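Local coordinates for protein 6-phosphogluconate dehydrogenase (Pseudomonas syringae, PDB 5U5G) that probably reduces (2-oxopropyl)phosphonic acid to its alcohol with NADPH in the biosynthesis of the antibiotic fosfomycin, at residues C65-E70 against L236-K241. Sequence-based numbering, arbitrary orientation.
Sequences CTAGSE and LGVRCK. With NAP (NADP nicotinamide-adenine-dinucleotide phosphate), chain E; 7VD ((2-oxopropyl)phosphonic acid), chain F.
In the cofactor cleft between the Rossmann-type domain and the helical domain, Ala67 and Gly68 of the loop after strand 61-64 meet Val238 and Lys241 of helix 236-247 over bound NADP. The Ala67 methyl rests against Val238 CG2 (4.2 Å from CB), Lys241 CE (4.0 Å from CB) and the cofactor. Lys241 runs its aliphatic chain alongside Gly68, CD lying 3.5 Å from the glycine N; Gly68, the N-cap residue of helix 69-77, suits its positive phi (102°), at which a CB would press on the Ala67 carbonyl O. Bends at chi3 (71°) and chi4 (70°) carry NZ to the nicotinamide ribose, where it bonds O2D at 2.8 Å and O3D only weakly. Thr98 O also accepts from NZ. Thr66 O accepts from NADP O3D (2.7 Å) and Ala67 N donates to adenine-ribose O4B, so the two ends of one peptide group hold the two riboses. Branched Val238 lays CG1 near the nicotinamide ribose and CG2 beside the diphosphate oxygen O3 (3.5 Å). Arg239 is salt-bridged to Glu180 of helix 168-196, with methyl C8 of the other ligand over one guanidinium face. Behind helix 236-247, Leu236 and Cys240 pack on helix 257-273.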
loop_
_atom_site.group_PDB
_atom_site.type_symbol
_atom_site.label_atom_id
_atom_site.label_comp_id
_atom_site.label_asym_id
_atom_site.label_seq_id
_atom_site.Cartn_x
_atom_site.Cartn_y
_atom_site.Cartn_z
ATOM N N CYS A 65 18.280 -19.819 1.438
ATOM C CA CYS A 65 17.735 -18.569 0.901
ATOM C C CYS A 65 18.359 -18.334 -0.479
ATOM O O CYS A 65 19.335 -17.600 -0.649
ATOM C CB CYS A 65 17.980 -17.384 1.831
ATOM S SG CYS A 65 17.059 -15.937 1.318
ATOM N N THR A 66 17.784 -18.985 -1.484
ATOM C CA THR A 66 18.281 -18.942 -2.850
ATOM C C THR A 66 17.166 -18.446 -3.755
ATOM O O THR A 66 16.025 -18.283 -3.327
ATOM C CB THR A 66 18.762 -20.328 -3.304
ATOM O OG1 THR A 66 17.650 -21.234 -3.333
ATOM C CG2 THR A 66 19.838 -20.878 -2.337
ATOM N N ALA A 67 17.504 -18.195 -5.015
ATOM C CA ALA A 67 16.538 -17.739 -6.010
ATOM C C ALA A 67 16.534 -18.698 -7.187
ATOM O O ALA A 67 17.598 -19.011 -7.732
ATOM C CB ALA A 67 16.865 -16.322 -6.502
ATOM N N GLY A 68 15.350 -19.164 -7.571
ATOM C CA GLY A 68 15.200 -19.929 -8.791
ATOM C C GLY A 68 15.086 -21.431 -8.546
ATOM O O GLY A 68 15.545 -21.975 -7.532
ATOM N N SER A 69 14.479 -22.113 -9.519
ATOM C CA SER A 69 14.230 -23.545 -9.398
ATOM C C SER A 69 15.492 -24.370 -9.618
ATOM O O SER A 69 15.604 -25.475 -9.073
ATOM C CB SER A 69 13.146 -23.974 -10.387
ATOM O OG SER A 69 13.545 -23.662 -11.706
ATOM N N GLU A 70 16.461 -23.856 -10.386
ATOM C CA GLU A 70 17.697 -24.609 -10.559
ATOM C C GLU A 70 18.438 -24.750 -9.231
ATOM O O GLU A 70 19.024 -25.803 -8.950
ATOM C CB GLU A 70 18.583 -23.952 -11.623
ATOM C CG GLU A 70 19.713 -24.844 -12.085
ATOM C CD GLU A 70 20.554 -24.238 -13.197
ATOM O OE1 GLU A 70 21.626 -24.813 -13.493
ATOM O OE2 GLU A 70 20.160 -23.196 -13.776
ATOM N N LEU A 236 15.288 -7.295 -10.671
ATOM C CA LEU A 236 14.205 -7.662 -11.572
ATOM C C LEU A 236 14.138 -9.168 -11.774
ATOM O O LEU A 236 13.056 -9.707 -12.016
ATOM C CB LEU A 236 14.363 -6.948 -12.908
ATOM C CG LEU A 236 14.028 -5.448 -12.908
ATOM C CD1 LEU A 236 14.631 -4.768 -14.132
ATOM C CD2 LEU A 236 12.532 -5.206 -12.855
ATOM N N GLY A 237 15.278 -9.857 -11.668
ATOM C CA GLY A 237 15.262 -11.310 -11.737
ATOM C C GLY A 237 14.414 -11.931 -10.644
ATOM O O GLY A 237 13.600 -12.824 -10.902
ATOM N N VAL A 238 14.583 -11.451 -9.404
ATOM C CA VAL A 238 13.800 -11.978 -8.288
ATOM C C VAL A 238 12.332 -11.579 -8.423
ATOM O O VAL A 238 11.427 -12.398 -8.211
ATOM C CB VAL A 238 14.400 -11.507 -6.949
ATOM C CG1 VAL A 238 13.382 -11.612 -5.825
ATOM C CG2 VAL A 238 15.643 -12.343 -6.611
ATOM N N ARG A 239 12.076 -10.319 -8.777
ATOM C CA ARG A 239 10.707 -9.841 -8.936
ATOM C C ARG A 239 9.974 -10.636 -10.010
ATOM O O ARG A 239 8.838 -11.085 -9.801
ATOM C CB ARG A 239 10.718 -8.346 -9.282
ATOM C CG ARG A 239 9.332 -7.700 -9.379
ATOM C CD ARG A 239 9.024 -6.920 -8.101
ATOM N NE ARG A 239 8.101 -7.668 -7.276
ATOM C CZ ARG A 239 8.012 -7.600 -5.951
ATOM N NH1 ARG A 239 8.820 -6.826 -5.239
ATOM N NH2 ARG A 239 7.106 -8.350 -5.335
ATOM N N CYS A 240 10.623 -10.838 -11.164
ATOM C CA CYS A 240 9.983 -11.545 -12.278
ATOM C C CYS A 240 9.835 -13.042 -12.008
ATOM O O CYS A 240 8.880 -13.663 -12.498
ATOM C CB CYS A 240 10.770 -11.305 -13.576
ATOM S SG CYS A 240 10.519 -9.630 -14.279
ATOM N N LYS A 241 10.754 -13.637 -11.240
ATOM C CA LYS A 241 10.552 -15.009 -10.787
ATOM C C LYS A 241 9.222 -15.141 -10.052
ATOM O O LYS A 241 8.439 -16.065 -10.313
ATOM C CB LYS A 241 11.717 -15.454 -9.894
ATOM C CG LYS A 241 11.380 -16.665 -9.008
ATOM C CD LYS A 241 12.547 -17.119 -8.133
ATOM C CE LYS A 241 12.866 -16.127 -6.997
ATOM N NZ LYS A 241 11.843 -16.068 -5.914
HETATM P PA NAP E . 20.001 -12.916 -5.052
HETATM O O1A NAP E . 19.886 -12.941 -6.532
HETATM O O2A NAP E . 20.533 -11.700 -4.336
HETATM O O5B NAP E . 20.872 -14.233 -4.536
HETATM C C5B NAP E . 20.317 -15.370 -5.151
HETATM C C4B NAP E . 20.907 -16.595 -4.419
HETATM O O4B NAP E . 20.521 -17.814 -5.053
HETATM C C3B NAP E . 22.474 -16.491 -4.406
HETATM O O3B NAP E . 22.957 -17.063 -3.229
HETATM C C2B NAP E . 22.829 -17.424 -5.581
HETATM O O2B NAP E . 24.027 -18.026 -5.494
HETATM C C1B NAP E . 21.714 -18.519 -5.344
HETATM N N9A NAP E . 21.558 -19.291 -6.562
HETATM C C8A NAP E . 20.832 -18.977 -7.730
HETATM N N7A NAP E . 20.941 -19.932 -8.694
HETATM C C5A NAP E . 21.784 -20.890 -8.114
HETATM C C6A NAP E . 22.293 -22.113 -8.587
HETATM N N6A NAP E . 21.969 -22.574 -9.839
HETATM N N1A NAP E . 23.117 -22.877 -7.826
HETATM C C2A NAP E . 23.412 -22.380 -6.585
HETATM N N3A NAP E . 23.005 -21.247 -5.996
HETATM C C4A NAP E . 22.177 -20.504 -6.793
HETATM O O3 NAP E . 18.420 -13.173 -4.690
HETATM P PN NAP E . 17.939 -12.546 -3.298
HETATM O O1N NAP E . 18.821 -12.887 -2.163
HETATM O O2N NAP E . 17.258 -11.204 -3.450
HETATM O O5D NAP E . 16.523 -13.516 -2.979
HETATM C C5D NAP E . 16.844 -14.740 -2.488
HETATM C C4D NAP E . 15.539 -15.391 -2.067
HETATM O O4D NAP E . 14.876 -14.566 -1.074
HETATM C C3D NAP E . 14.565 -15.467 -3.316
HETATM O O3D NAP E . 13.838 -16.660 -3.241
HETATM C C2D NAP E . 13.664 -14.267 -3.121
HETATM O O2D NAP E . 12.375 -14.445 -3.648
HETATM C C1D NAP E . 13.578 -14.246 -1.560
HETATM N N1N NAP E . 13.242 -12.926 -1.065
HETATM C C2N NAP E . 14.021 -11.783 -1.387
HETATM C C3N NAP E . 13.692 -10.572 -0.816
HETATM C C7N NAP E . 14.491 -9.376 -1.099
HETATM O O7N NAP E . 14.261 -8.284 -0.577
HETATM N N7N NAP E . 15.586 -9.467 -1.940
HETATM C C4N NAP E . 12.555 -10.434 0.163
HETATM C C5N NAP E . 11.815 -11.674 0.401
HETATM C C6N NAP E . 12.145 -12.818 -0.196
HETATM P P2B NAP E . 25.445 -17.036 -6.144
HETATM O O1X NAP E . 25.572 -16.061 -5.016
HETATM O O2X NAP E . 26.545 -18.094 -6.272
HETATM O O3X NAP E . 24.828 -16.534 -7.427
HETATM P P1 7VD F . 9.689 -8.254 0.007
HETATM C C1 7VD F . 10.714 -8.598 -1.451
HETATM O O2 7VD F . 8.432 -9.087 0.096
HETATM O O3 7VD F . 10.478 -8.376 1.289
HETATM O O4 7VD F . 9.347 -6.808 -0.255
HETATM C C6 7VD F . 10.345 -9.816 -2.260
HETATM O O7 7VD F . 9.925 -10.839 -1.720
HETATM C C8 7VD F . 10.525 -9.689 -3.748
#